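Local coordinates for protein sulfatase (Bacteroides fragilis CAG:558, PDB 6USS) that probably hydrolyses aryl sulfate esters as a calcium-dependent gut bacterial sulfatase, at residues 452-460 with 509-517. The protein carries 1 engineered substitution. Numbering follows the deposited sequence.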
ATOM      1  N   ILE A 452      -6.117  19.676  36.044  1.00 20.72           N
ATOM      2  CA  ILE A 452      -6.862  20.085  34.859  1.00 19.50           C
ATOM      3  C   ILE A 452      -7.003  21.599  34.890  1.00 24.96           C
ATOM      4  O   ILE A 452      -7.427  22.177  35.905  1.00 23.25           O
ATOM      5  CB  ILE A 452      -8.241  19.407  34.784  1.00 19.46           C
ATOM      6  CG1 ILE A 452      -8.104  17.884  34.829  1.00 21.10           C
ATOM      7  CG2 ILE A 452      -8.977  19.843  33.532  1.00 15.14           C
ATOM      8  CD1 ILE A 452      -9.412  17.166  35.098  1.00 19.26           C
ATOM      9  N   TYR A 453      -6.631  22.238  33.785  1.00 20.93           N
ATOM     10  CA  TYR A 453      -6.746  23.678  33.626  1.00 22.58           C
ATOM     11  C   TYR A 453      -7.747  23.978  32.524  1.00 25.23           C
ATOM     12  O   TYR A 453      -7.691  23.368  31.451  1.00 24.06           O
ATOM     13  CB  TYR A 453      -5.397  24.286  33.279  1.00 21.92           C
ATOM     14  CG  TYR A 453      -5.467  25.718  32.796  1.00 30.01           C
ATOM     15  CD1 TYR A 453      -5.823  26.758  33.666  1.00 25.22           C
ATOM     16  CD2 TYR A 453      -5.143  26.040  31.474  1.00 23.43           C
ATOM     17  CE1 TYR A 453      -5.863  28.081  33.223  1.00 25.10           C
ATOM     18  CE2 TYR A 453      -5.176  27.367  31.025  1.00 24.11           C
ATOM     19  CZ  TYR A 453      -5.535  28.383  31.903  1.00 27.23           C
ATOM     20  OH  TYR A 453      -5.573  29.700  31.473  1.00 28.20           O
ATOM     21  N   TYR A 454      -8.650  24.917  32.784  1.00 25.29           N
ATOM     22  CA  TYR A 454      -9.738  25.224  31.864  1.00 22.75           C
ATOM     23  C   TYR A 454      -9.443  26.557  31.186  1.00 27.34           C
ATOM     24  O   TYR A 454      -9.442  27.608  31.841  1.00 23.63           O
ATOM     25  CB  TYR A 454     -11.072  25.258  32.598  1.00 20.39           C
ATOM     26  CG  TYR A 454     -11.528  23.914  33.136  1.00 24.30           C
ATOM     27  CD1 TYR A 454     -10.961  23.377  34.291  1.00 19.35           C
ATOM     28  CD2 TYR A 454     -12.528  23.179  32.492  1.00 16.09           C
ATOM     29  CE1 TYR A 454     -11.374  22.159  34.797  1.00 18.71           C
ATOM     30  CE2 TYR A 454     -12.961  21.953  33.004  1.00 16.80           C
ATOM     31  CZ  TYR A 454     -12.381  21.451  34.162  1.00 21.09           C
ATOM     32  OH  TYR A 454     -12.790  20.238  34.687  1.00 17.85           O
ATOM     33  N   TYR A 455      -9.203  26.501  29.869  1.00 25.74           N
ATOM     34  CA  TYR A 455      -8.890  27.698  29.100  1.00 22.05           C
ATOM     35  C   TYR A 455      -9.995  28.735  29.188  1.00 23.22           C
ATOM     36  O   TYR A 455      -9.716  29.933  29.110  1.00 26.38           O
ATOM     37  CB  TYR A 455      -8.666  27.342  27.632  1.00 20.66           C
ATOM     38  CG  TYR A 455      -7.379  26.632  27.326  1.00 19.68           C
ATOM     39  CD1 TYR A 455      -6.183  27.316  27.323  1.00 21.23           C
ATOM     40  CD2 TYR A 455      -7.358  25.283  27.019  1.00 26.43           C
ATOM     41  CE1 TYR A 455      -5.000  26.690  27.025  1.00 20.42           C
ATOM     42  CE2 TYR A 455      -6.163  24.637  26.716  1.00 23.09           C
ATOM     43  CZ  TYR A 455      -4.994  25.360  26.718  1.00 19.41           C
ATOM     44  OH  TYR A 455      -3.795  24.771  26.430  1.00 23.89           O
ATOM     45  N   GLU A 456     -11.252  28.299  29.321  1.00 20.98           N
ATOM     46  CA  GLU A 456     -12.356  29.233  29.131  1.00 24.78           C
ATOM     47  C   GLU A 456     -12.441  30.249  30.265  1.00 27.43           C
ATOM     48  O   GLU A 456     -12.820  31.404  30.028  1.00 23.62           O
ATOM     49  CB  GLU A 456     -13.688  28.483  28.965  1.00 25.11           C
ATOM     50  CG  GLU A 456     -14.763  29.301  28.223  1.00 23.51           C
ATOM     51  CD  GLU A 456     -16.136  28.618  28.144  1.00 26.04           C
ATOM     52  OE1 GLU A 456     -16.190  27.361  28.119  1.00 28.62           O
ATOM     53  OE2 GLU A 456     -17.163  29.348  28.082  1.00 25.45           O
ATOM     54  N   ASN A 457     -12.076  29.861  31.493  1.00 23.96           N
ATOM     55  CA  ASN A 457     -12.117  30.818  32.590  1.00 23.46           C
ATOM     56  C   ASN A 457     -10.954  30.676  33.563  1.00 22.94           C
ATOM     57  O   ASN A 457     -11.023  31.248  34.653  1.00 21.02           O
ATOM     58  CB  ASN A 457     -13.432  30.688  33.358  1.00 24.00           C
ATOM     59  CG  ASN A 457     -13.587  29.323  34.012  1.00 27.11           C
ATOM     60  OD1 ASN A 457     -12.794  28.408  33.756  1.00 26.64           O
ATOM     61  ND2 ASN A 457     -14.604  29.179  34.866  1.00 19.67           N
ATOM     62  N   GLY A 458      -9.902  29.926  33.219  1.00 24.26           N
ATOM     63  CA  GLY A 458      -8.747  29.773  34.091  1.00 22.51           C
ATOM     64  C   GLY A 458      -8.963  28.912  35.319  1.00 25.00           C
ATOM     65  O   GLY A 458      -8.092  28.872  36.197  1.00 28.41           O
ATOM     66  N   LYS A 459     -10.106  28.240  35.423  1.00 24.10           N
ATOM     67  CA  LYS A 459     -10.371  27.372  36.559  1.00 24.13           C
ATOM     68  C   LYS A 459      -9.359  26.230  36.588  1.00 25.76           C
ATOM     69  O   LYS A 459      -8.984  25.689  35.543  1.00 25.69           O
ATOM     70  CB  LYS A 459     -11.807  26.836  36.458  1.00 23.64           C
ATOM     71  CG  LYS A 459     -12.200  25.785  37.475  1.00 25.81           C
ATOM     72  CD  LYS A 459     -12.667  26.425  38.792  1.00 41.43           C
ATOM     73  CE  LYS A 459     -12.987  25.363  39.861  1.00 40.33           C
ATOM     74  NZ  LYS A 459     -12.760  25.890  41.246  1.00 40.79           N
ATOM     75  N   LYS A 460      -8.900  25.871  37.788  1.00 22.06           N
ATOM     76  CA  LYS A 460      -8.010  24.732  37.967  1.00 23.40           C
ATOM     77  C   LYS A 460      -8.632  23.727  38.933  1.00 23.00           C
ATOM     78  O   LYS A 460      -9.275  24.112  39.913  1.00 28.32           O
ATOM     79  CB  LYS A 460      -6.631  25.185  38.469  1.00 22.92           C
ATOM     80  CG  LYS A 460      -5.856  26.068  37.468  1.00 23.81           C
ATOM     81  CD  LYS A 460      -4.444  26.398  37.983  1.00 21.81           C
ATOM     82  CE  LYS A 460      -3.627  27.185  36.966  1.00 21.90           C
ATOM     83  NZ  LYS A 460      -2.690  28.154  37.607  1.00 22.90           N
ATOM     84  N   LYS A 509      -6.557  38.215  22.511  1.00 30.74           N
ATOM     85  CA  LYS A 509      -5.315  37.710  23.072  1.00 32.39           C
ATOM     86  C   LYS A 509      -5.445  36.218  23.415  1.00 29.19           C
ATOM     87  O   LYS A 509      -6.530  35.747  23.773  1.00 26.07           O
ATOM     88  CB  LYS A 509      -4.949  38.531  24.317  1.00 26.49           C
ATOM     89  CG  LYS A 509      -3.705  38.045  25.091  1.00 49.41           C
ATOM     90  CD  LYS A 509      -3.076  39.121  25.998  1.00 57.43           C
ATOM     91  CE  LYS A 509      -3.582  39.052  27.441  1.00 53.89           C
ATOM     92  NZ  LYS A 509      -3.863  40.411  27.998  1.00 48.23           N
ATOM     93  N   PRO A 510      -4.364  35.442  23.302  1.00 24.15           N
ATOM     94  CA  PRO A 510      -4.442  34.023  23.690  1.00 27.60           C
ATOM     95  C   PRO A 510      -4.920  33.850  25.127  1.00 26.51           C
ATOM     96  O   PRO A 510      -4.685  34.705  25.987  1.00 34.75           O
ATOM     97  CB  PRO A 510      -2.997  33.529  23.523  1.00 21.86           C
ATOM     98  CG  PRO A 510      -2.416  34.429  22.494  1.00 20.60           C
ATOM     99  CD  PRO A 510      -3.058  35.780  22.707  1.00 20.10           C
ATOM    100  N   CYS A 511      -5.594  32.726  25.387  1.00 22.45           N
ATOM    101  CA  CYS A 511      -5.898  32.353  26.768  1.00 22.32           C
ATOM    102  C   CYS A 511      -4.606  32.105  27.546  1.00 24.76           C
ATOM    103  O   CYS A 511      -3.667  31.502  27.013  1.00 27.23           O
ATOM    104  CB  CYS A 511      -6.764  31.088  26.820  1.00 21.44           C
ATOM    105  SG  CYS A 511      -8.280  31.124  25.837  1.00 25.43           S
ATOM    106  N   PRO A 512      -4.525  32.551  28.800  1.00 24.59           N
ATOM    107  CA  PRO A 512      -3.313  32.297  29.596  1.00 23.09           C
ATOM    108  C   PRO A 512      -2.978  30.817  29.659  1.00 27.10           C
ATOM    109  O   PRO A 512      -3.853  29.975  29.863  1.00 23.45           O
ATOM    110  CB  PRO A 512      -3.677  32.821  30.995  1.00 28.22           C
ATOM    111  CG  PRO A 512      -4.841  33.737  30.787  1.00 32.67           C
ATOM    112  CD  PRO A 512      -5.565  33.270  29.559  1.00 27.01           C
ATOM    113  N   TRP A 513      -1.694  30.504  29.502  1.00 29.78           N
ATOM    114  CA  TRP A 513      -1.180  29.188  29.846  1.00 22.08           C
ATOM    115  C   TRP A 513      -1.514  28.917  31.311  1.00 27.95           C
ATOM    116  O   TRP A 513      -1.739  29.873  32.065  1.00 29.43           O
ATOM    117  CB  TRP A 513       0.337  29.128  29.633  1.00 25.62           C
ATOM    118  CG  TRP A 513       0.810  29.160  28.223  1.00 23.14           C
ATOM    119  CD1 TRP A 513       1.701  30.041  27.688  1.00 22.13           C
ATOM    120  CD2 TRP A 513       0.462  28.247  27.170  1.00 25.94           C
ATOM    121  NE1 TRP A 513       1.914  29.752  26.369  1.00 23.09           N
ATOM    122  CE2 TRP A 513       1.167  28.658  26.018  1.00 24.55           C
ATOM    123  CE3 TRP A 513      -0.387  27.134  27.084  1.00 20.88           C
ATOM    124  CZ2 TRP A 513       1.054  27.997  24.791  1.00 21.67           C
ATOM    125  CZ3 TRP A 513      -0.506  26.480  25.868  1.00 21.90           C
ATOM    126  CH2 TRP A 513       0.203  26.917  24.733  1.00 23.01           C
ATOM    127  N   PRO A 514      -1.529  27.651  31.765  1.00 28.88           N
ATOM    128  CA  PRO A 514      -1.830  27.395  33.189  1.00 28.06           C
ATOM    129  C   PRO A 514      -0.912  28.135  34.150  1.00 26.67           C
ATOM    130  O   PRO A 514      -1.349  28.540  35.234  1.00 22.75           O
ATOM    131  CB  PRO A 514      -1.653  25.873  33.328  1.00 24.33           C
ATOM    132  CG  PRO A 514      -1.528  25.335  31.970  1.00 22.28           C
ATOM    133  CD  PRO A 514      -1.081  26.430  31.071  1.00 27.18           C
ATOM    134  N   ASP A 515       0.361  28.301  33.791  1.00 31.04           N
ATOM    135  CA  ASP A 515       1.333  28.953  34.658  1.00 28.13           C
ATOM    136  C   ASP A 515       1.394  30.469  34.450  1.00 29.38           C
ATOM    137  O   ASP A 515       2.348  31.109  34.904  1.00 30.50           O
ATOM    138  CB  ASP A 515       2.722  28.322  34.473  1.00 28.23           C
ATOM    139  CG  ASP A 515       3.239  28.437  33.053  1.00 32.07           C
ATOM    140  OD1 ASP A 515       2.412  28.585  32.130  1.00 35.29           O
ATOM    141  OD2 ASP A 515       4.471  28.380  32.849  1.00 32.39           O
ATOM    142  N   GLU A 516       0.400  31.055  33.773  1.00 29.10           N
ATOM    143  CA  GLU A 516       0.238  32.506  33.730  1.00 27.95           C
ATOM    144  C   GLU A 516      -1.017  32.951  34.482  1.00 29.95           C
ATOM    145  O   GLU A 516      -1.558  34.020  34.199  1.00 35.14           O
ATOM    146  CB  GLU A 516       0.206  33.009  32.284  1.00 25.07           C
ATOM    147  CG  GLU A 516       1.443  32.700  31.427  1.00 19.47           C
ATOM    148  CD  GLU A 516       1.201  32.919  29.905  1.00 31.17           C
ATOM    149  OE1 GLU A 516       0.079  32.654  29.402  1.00 29.58           O
ATOM    150  OE2 GLU A 516       2.142  33.341  29.194  1.00 27.26           O
ATOM    151  N   ILE A 517      -1.487  32.157  35.440  1.00 31.13           N
ATOM    152  CA  ILE A 517      -2.718  32.448  36.172  1.00 32.37           C
ATOM    153  C   ILE A 517      -2.463  32.264  37.658  1.00 32.45           C
ATOM    154  O   ILE A 517      -2.127  31.163  38.090  1.00 30.02           O
ATOM    155  CB  ILE A 517      -3.890  31.542  35.708  1.00 41.67           C
ATOM    156  CG1 ILE A 517      -4.583  32.128  34.486  1.00 38.11           C
ATOM    157  CG2 ILE A 517      -4.918  31.340  36.834  1.00 43.51           C
ATOM    158  CD1 ILE A 517      -5.578  33.222  34.833  1.00 31.39           C
TER
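The phenol ring of Tyr453 lies with one face against Pro514, whose CA sits 3.8 Å from the ring centroid and 3° off the normal, a CH-pi contact over the centre; on the opposite face the backbone N of Tyr455 comes near the rim. At the edge, close to the ring plane, is Pro512 O, which accepts a hydrogen bond from Tyr453 OH, modelled very short at 2.4 Å, a doubtful length. Here the C-terminal tail, 509-517, packs on the four-stranded antiparallel sheet of the sulfatase, at the turn joining strands 449-454 and 460-464 and away from the calcium site. Tyrosine suits its place by offering a flat face to a rigid proline and a donor to a carbonyl; with CG anti to the backbone N (chi1 167°), the ring extends toward the tail.

The Tyr455 ring meets Cys511 CB at its edge, CD1 to CB 3.8 Å, where a small, weakly polar side chain fits. Its hydroxyl, hydrogen-bonded to Asn426, lies near the plane of the Trp513 indole, at the edge by CZ3.

Gly458 completes the turn at a positive phi that favours glycine, and its carbonyl O approaches Ile517 CG2. The long chain of Lys460 carries its ammonium to the tail's end: NZ donates to Pro514 O at 2.8 Å and, weakly, to Ile517 O at 3.1 Å.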